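PDB 3CNB: DNA-binding response regulator, merR family from Colwellia psychrerythraea, which probably binds DNA as a transcriptional response regulator, the chain here being its CheY-like signal receiver domain. Local coordinates for residues F20-F32 with K113-K125. Numbering follows the deposited sequence.
Sequences FADMLTQFLENLF and KPLNFTLLEKTIK
F27, with CG anti to its backbone N (chi1 -178°), and F117, with CG anti to the carbonyl carbon, bring their rings together as the two side chains run past each other in opposite directions. The result is a tilted T-shaped (edge-to-face) pair, ring planes 66° apart, with F117 CD1 above the centre of the F27 face and 3.7 Å from F27 CG. F117 is also a knob among F20, M23, L24 and F27; M23 SD adds an oblique Met-aromatic contact, 5.1 Å from the F117 centroid, and L115 CD2 lies over one face of the F117 ring. Beyond the pair, L120 CD2 touches both F27 CE2 (3.7 Å) and L24 CD1, while E121 CB meets the edge of the F27 ring. Replacing F27 by an alanine would probably leave F117 without the face its edge rests on and open a gap beside L120. Further along, I124 CG2 sits 3.7 Å from L31 CD1 and at the edge of the F32 ring, and K125 lays its CD 3.7 Å from L31 CD2. At the other end, K113 CE passes 4.0 Å from F20 CE2, its NZ salt-bridged to D61, the predicted phosphorylation site, and to E15. With no hydrogen bond or salt bridge between the segments, side-chain fit, F117 as knob, sets how the receiver domain's first and last helices, crossing at -51° on one side of its parallel sheet, sit together.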
loop_
_atom_site.group_PDB
_atom_site.type_symbol
_atom_site.label_atom_id
_atom_site.label_comp_id
_atom_site.label_asym_id
_atom_site.label_seq_id
_atom_site.Cartn_x
_atom_site.Cartn_y
_atom_site.Cartn_z
ATOM N N PHE A 20 1.768 -0.239 -14.144
ATOM C CA PHE A 20 0.806 -0.524 -13.088
ATOM C C PHE A 20 0.763 0.571 -12.014
ATOM O O PHE A 20 -0.323 0.958 -11.567
ATOM C CB PHE A 20 1.069 -1.889 -12.440
ATOM C CG PHE A 20 0.052 -2.252 -11.396
ATOM C CD1 PHE A 20 -1.287 -2.483 -11.756
ATOM C CD2 PHE A 20 0.414 -2.322 -10.049
ATOM C CE1 PHE A 20 -2.234 -2.787 -10.769
ATOM C CE2 PHE A 20 -0.517 -2.631 -9.062
ATOM C CZ PHE A 20 -1.843 -2.864 -9.412
ATOM N N ALA A 21 1.933 1.073 -11.616
ATOM C CA ALA A 21 2.017 2.160 -10.640
ATOM C C ALA A 21 1.327 3.425 -11.125
ATOM O O ALA A 21 0.757 4.162 -10.315
ATOM C CB ALA A 21 3.483 2.466 -10.270
ATOM N N ASP A 22 1.383 3.679 -12.434
ATOM C CA ASP A 22 0.760 4.871 -13.022
ATOM C C ASP A 22 -0.751 4.674 -13.124
ATOM O O ASP A 22 -1.512 5.634 -13.022
ATOM C CB ASP A 22 1.324 5.179 -14.422
ATOM C CG ASP A 22 2.799 5.635 -14.405
ATOM O OD1 ASP A 22 3.409 5.769 -13.319
ATOM O OD2 ASP A 22 3.350 5.841 -15.512
ATOM N N MET A 23 -1.167 3.426 -13.341
ATOM C CA MET A 23 -2.589 3.079 -13.439
ATOM C C MET A 23 -3.268 3.142 -12.074
ATOM O O MET A 23 -4.328 3.767 -11.928
ATOM C CB MET A 23 -2.788 1.699 -14.086
ATOM C CG MET A 23 -4.143 1.041 -13.758
ATOM S SD MET A 23 -4.476 -0.502 -14.604
ATOM C CE MET A 23 -4.107 0.045 -16.296
ATOM N N LEU A 24 -2.647 2.507 -11.079
ATOM C CA LEU A 24 -3.100 2.614 -9.690
ATOM C C LEU A 24 -3.148 4.063 -9.219
ATOM O O LEU A 24 -4.072 4.465 -8.516
ATOM C CB LEU A 24 -2.206 1.773 -8.769
ATOM C CG LEU A 24 -2.596 1.664 -7.291
ATOM C CD1 LEU A 24 -4.012 1.120 -7.123
ATOM C CD2 LEU A 24 -1.613 0.797 -6.556
ATOM N N THR A 25 -2.156 4.859 -9.618
ATOM C CA THR A 25 -2.098 6.275 -9.228
ATOM C C THR A 25 -3.262 7.024 -9.844
ATOM O O THR A 25 -3.927 7.799 -9.157
ATOM C CB THR A 25 -0.753 6.965 -9.669
ATOM O OG1 THR A 25 0.344 6.311 -9.019
ATOM C CG2 THR A 25 -0.738 8.432 -9.284
ATOM N N GLN A 26 -3.511 6.772 -11.130
ATOM C CA GLN A 26 -4.590 7.446 -11.855
ATOM C C GLN A 26 -5.957 7.076 -11.300
ATOM O O GLN A 26 -6.809 7.938 -11.112
ATOM C CB GLN A 26 -4.538 7.074 -13.333
ATOM C CG GLN A 26 -5.463 7.893 -14.215
ATOM C CD GLN A 26 -5.191 9.359 -14.132
ATOM O OE1 GLN A 26 -4.118 9.823 -14.498
ATOM N NE2 GLN A 26 -6.169 10.110 -13.652
ATOM N N PHE A 27 -6.158 5.786 -11.076
ATOM C CA PHE A 27 -7.348 5.287 -10.387
ATOM C C PHE A 27 -7.597 5.967 -9.031
ATOM O O PHE A 27 -8.732 6.370 -8.712
ATOM C CB PHE A 27 -7.246 3.774 -10.187
ATOM C CG PHE A 27 -8.461 3.174 -9.526
ATOM C CD1 PHE A 27 -9.624 2.937 -10.270
ATOM C CD2 PHE A 27 -8.452 2.871 -8.170
ATOM C CE1 PHE A 27 -10.750 2.395 -9.671
ATOM C CE2 PHE A 27 -9.571 2.317 -7.564
ATOM C CZ PHE A 27 -10.723 2.076 -8.326
ATOM N N LEU A 28 -6.551 6.084 -8.223
ATOM C CA LEU A 28 -6.714 6.673 -6.913
ATOM C C LEU A 28 -6.880 8.193 -6.958
ATOM O O LEU A 28 -7.546 8.758 -6.092
ATOM C CB LEU A 28 -5.574 6.258 -5.988
ATOM C CG LEU A 28 -5.457 4.796 -5.591
ATOM C CD1 LEU A 28 -4.142 4.593 -4.798
ATOM C CD2 LEU A 28 -6.656 4.408 -4.776
ATOM N N GLU A 29 -6.298 8.858 -7.961
ATOM C CA GLU A 29 -6.560 10.301 -8.189
ATOM C C GLU A 29 -7.982 10.573 -8.662
ATOM O O GLU A 29 -8.579 11.575 -8.263
ATOM C CB GLU A 29 -5.556 10.922 -9.180
ATOM C CG GLU A 29 -4.131 10.977 -8.608
ATOM C CD GLU A 29 -3.089 11.545 -9.551
ATOM O OE1 GLU A 29 -3.281 11.492 -10.789
ATOM O OE2 GLU A 29 -2.062 12.033 -9.036
ATOM N N ASN A 30 -8.503 9.702 -9.531
ATOM C CA ASN A 30 -9.918 9.729 -9.937
ATOM C C ASN A 30 -10.823 9.625 -8.711
ATOM O O ASN A 30 -11.751 10.397 -8.565
ATOM C CB ASN A 30 -10.248 8.580 -10.904
ATOM C CG ASN A 30 -9.564 8.722 -12.255
ATOM O OD1 ASN A 30 -8.964 9.750 -12.550
ATOM N ND2 ASN A 30 -9.630 7.665 -13.077
ATOM N N LEU A 31 -10.523 8.664 -7.838
ATOM C CA LEU A 31 -11.301 8.384 -6.627
ATOM C C LEU A 31 -11.199 9.501 -5.593
ATOM O O LEU A 31 -12.180 9.834 -4.938
ATOM C CB LEU A 31 -10.791 7.087 -5.986
ATOM C CG LEU A 31 -11.746 5.958 -5.611
ATOM C CD1 LEU A 31 -11.001 4.988 -4.717
ATOM C CD2 LEU A 31 -13.019 6.458 -4.930
ATOM N N PHE A 32 -10.006 10.064 -5.427
ATOM C CA PHE A 32 -9.797 11.102 -4.421
ATOM C C PHE A 32 -9.114 12.296 -5.074
ATOM O O PHE A 32 -7.889 12.390 -5.001
ATOM C CB PHE A 32 -8.903 10.592 -3.273
ATOM C CG PHE A 32 -9.405 9.345 -2.585
ATOM C CD1 PHE A 32 -8.750 8.127 -2.764
ATOM C CD2 PHE A 32 -10.490 9.397 -1.714
ATOM C CE1 PHE A 32 -9.193 6.966 -2.128
ATOM C CE2 PHE A 32 -10.947 8.234 -1.064
ATOM C CZ PHE A 32 -10.296 7.017 -1.270
ATOM N N LYS A 113 -3.109 -10.118 -7.824
ATOM C CA LYS A 113 -3.020 -9.507 -9.155
ATOM C C LYS A 113 -3.512 -10.504 -10.208
ATOM O O LYS A 113 -3.234 -11.686 -10.083
ATOM C CB LYS A 113 -1.606 -8.985 -9.444
ATOM C CG LYS A 113 -1.249 -7.756 -8.597
ATOM C CD LYS A 113 0.097 -7.184 -8.947
ATOM C CE LYS A 113 0.598 -6.294 -7.833
ATOM N NZ LYS A 113 2.063 -6.042 -7.973
ATOM N N PRO A 114 -4.297 -10.047 -11.217
ATOM C CA PRO A 114 -4.653 -8.653 -11.520
ATOM C C PRO A 114 -5.625 -8.143 -10.477
ATOM O O PRO A 114 -6.488 -8.886 -10.029
ATOM C CB PRO A 114 -5.297 -8.729 -12.912
ATOM C CG PRO A 114 -5.806 -10.143 -13.031
ATOM C CD PRO A 114 -4.977 -11.005 -12.116
ATOM N N LEU A 115 -5.432 -6.898 -10.068
ATOM C CA LEU A 115 -6.154 -6.302 -8.958
ATOM C C LEU A 115 -7.639 -6.117 -9.265
ATOM O O LEU A 115 -7.987 -5.656 -10.339
ATOM C CB LEU A 115 -5.495 -4.970 -8.624
ATOM C CG LEU A 115 -5.787 -4.355 -7.265
ATOM C CD1 LEU A 115 -4.532 -3.758 -6.728
ATOM C CD2 LEU A 115 -6.888 -3.313 -7.383
ATOM N N ASN A 116 -8.511 -6.501 -8.337
ATOM C CA ASN A 116 -9.942 -6.242 -8.504
ATOM C C ASN A 116 -10.230 -4.796 -8.084
ATOM O O ASN A 116 -10.318 -4.488 -6.899
ATOM C CB ASN A 116 -10.778 -7.226 -7.685
ATOM C CG ASN A 116 -12.275 -7.172 -8.040
ATOM O OD1 ASN A 116 -12.825 -6.117 -8.305
ATOM N ND2 ASN A 116 -12.919 -8.323 -8.052
ATOM N N PHE A 117 -10.355 -3.910 -9.071
ATOM C CA PHE A 117 -10.552 -2.493 -8.808
ATOM C C PHE A 117 -11.945 -2.116 -8.249
ATOM O O PHE A 117 -12.082 -1.108 -7.579
ATOM C CB PHE A 117 -10.212 -1.680 -10.060
ATOM C CG PHE A 117 -8.734 -1.517 -10.290
ATOM C CD1 PHE A 117 -8.046 -0.467 -9.708
ATOM C CD2 PHE A 117 -8.037 -2.413 -11.095
ATOM C CE1 PHE A 117 -6.681 -0.300 -9.917
ATOM C CE2 PHE A 117 -6.669 -2.263 -11.314
ATOM C CZ PHE A 117 -5.990 -1.205 -10.724
ATOM N N THR A 118 -12.970 -2.915 -8.529
ATOM C CA THR A 118 -14.276 -2.745 -7.845
ATOM C C THR A 118 -14.171 -2.970 -6.325
ATOM O O THR A 118 -14.625 -2.153 -5.506
ATOM C CB THR A 118 -15.311 -3.717 -8.436
ATOM O OG1 THR A 118 -15.500 -3.395 -9.814
ATOM C CG2 THR A 118 -16.669 -3.636 -7.715
ATOM N N LEU A 119 -13.569 -4.085 -5.948
ATOM C CA LEU A 119 -13.322 -4.342 -4.534
ATOM C C LEU A 119 -12.409 -3.285 -3.869
ATOM O O LEU A 119 -12.692 -2.817 -2.766
ATOM C CB LEU A 119 -12.755 -5.742 -4.385
ATOM C CG LEU A 119 -12.385 -6.235 -2.977
ATOM C CD1 LEU A 119 -13.561 -6.153 -1.978
ATOM C CD2 LEU A 119 -11.831 -7.649 -3.073
ATOM N N LEU A 120 -11.340 -2.889 -4.556
ATOM C CA LEU A 120 -10.447 -1.855 -4.040
ATOM C C LEU A 120 -11.126 -0.519 -3.809
ATOM O O LEU A 120 -10.909 0.106 -2.776
ATOM C CB LEU A 120 -9.229 -1.672 -4.955
ATOM C CG LEU A 120 -8.304 -0.509 -4.535
ATOM C CD1 LEU A 120 -7.496 -0.886 -3.253
ATOM C CD2 LEU A 120 -7.382 -0.029 -5.665
ATOM N N GLU A 121 -11.951 -0.093 -4.760
ATOM C CA GLU A 121 -12.727 1.147 -4.637
ATOM C C GLU A 121 -13.530 1.191 -3.322
ATOM O O GLU A 121 -13.440 2.163 -2.584
ATOM C CB GLU A 121 -13.645 1.314 -5.850
ATOM C CG GLU A 121 -14.293 2.703 -5.992
ATOM C CD GLU A 121 -15.726 2.780 -5.467
ATOM O OE1 GLU A 121 -16.369 3.835 -5.667
ATOM O OE2 GLU A 121 -16.224 1.796 -4.868
ATOM N N LYS A 122 -14.279 0.124 -3.038
ATOM C CA LYS A 122 -15.083 -0.006 -1.810
ATOM C C LYS A 122 -14.198 -0.037 -0.576
ATOM O O LYS A 122 -14.457 0.673 0.397
ATOM C CB LYS A 122 -15.852 -1.326 -1.853
ATOM C CG LYS A 122 -16.913 -1.500 -0.774
ATOM C CD LYS A 122 -18.278 -1.378 -1.402
ATOM C CE LYS A 122 -19.372 -1.863 -0.493
ATOM N NZ LYS A 122 -20.589 -2.071 -1.309
ATOM N N THR A 123 -13.162 -0.881 -0.638
ATOM C CA THR A 123 -12.263 -1.168 0.481
ATOM C C THR A 123 -11.529 0.066 0.955
ATOM O O THR A 123 -11.644 0.429 2.117
ATOM C CB THR A 123 -11.253 -2.276 0.125
ATOM O OG1 THR A 123 -11.966 -3.455 -0.250
ATOM C CG2 THR A 123 -10.362 -2.612 1.307
ATOM N N ILE A 124 -10.815 0.739 0.055
ATOM C CA ILE A 124 -10.037 1.916 0.455
ATOM C C ILE A 124 -10.904 3.055 0.988
ATOM O O ILE A 124 -10.515 3.713 1.946
ATOM C CB ILE A 124 -9.032 2.413 -0.652
ATOM C CG1 ILE A 124 -8.023 3.411 -0.061
ATOM C CG2 ILE A 124 -9.766 3.034 -1.853
ATOM C CD1 ILE A 124 -6.828 3.714 -0.983
ATOM N N LYS A 125 -12.074 3.275 0.385
ATOM C CA LYS A 125 -13.012 4.285 0.887
ATOM C C LYS A 125 -13.476 3.962 2.319
ATOM O O LYS A 125 -13.463 4.820 3.197
ATOM C CB LYS A 125 -14.213 4.401 -0.052
ATOM C CG LYS A 125 -13.904 5.051 -1.387
ATOM C CD LYS A 125 -15.076 5.892 -1.865
ATOM C CE LYS A 125 -16.170 5.061 -2.503
ATOM N NZ LYS A 125 -17.312 5.918 -2.925
#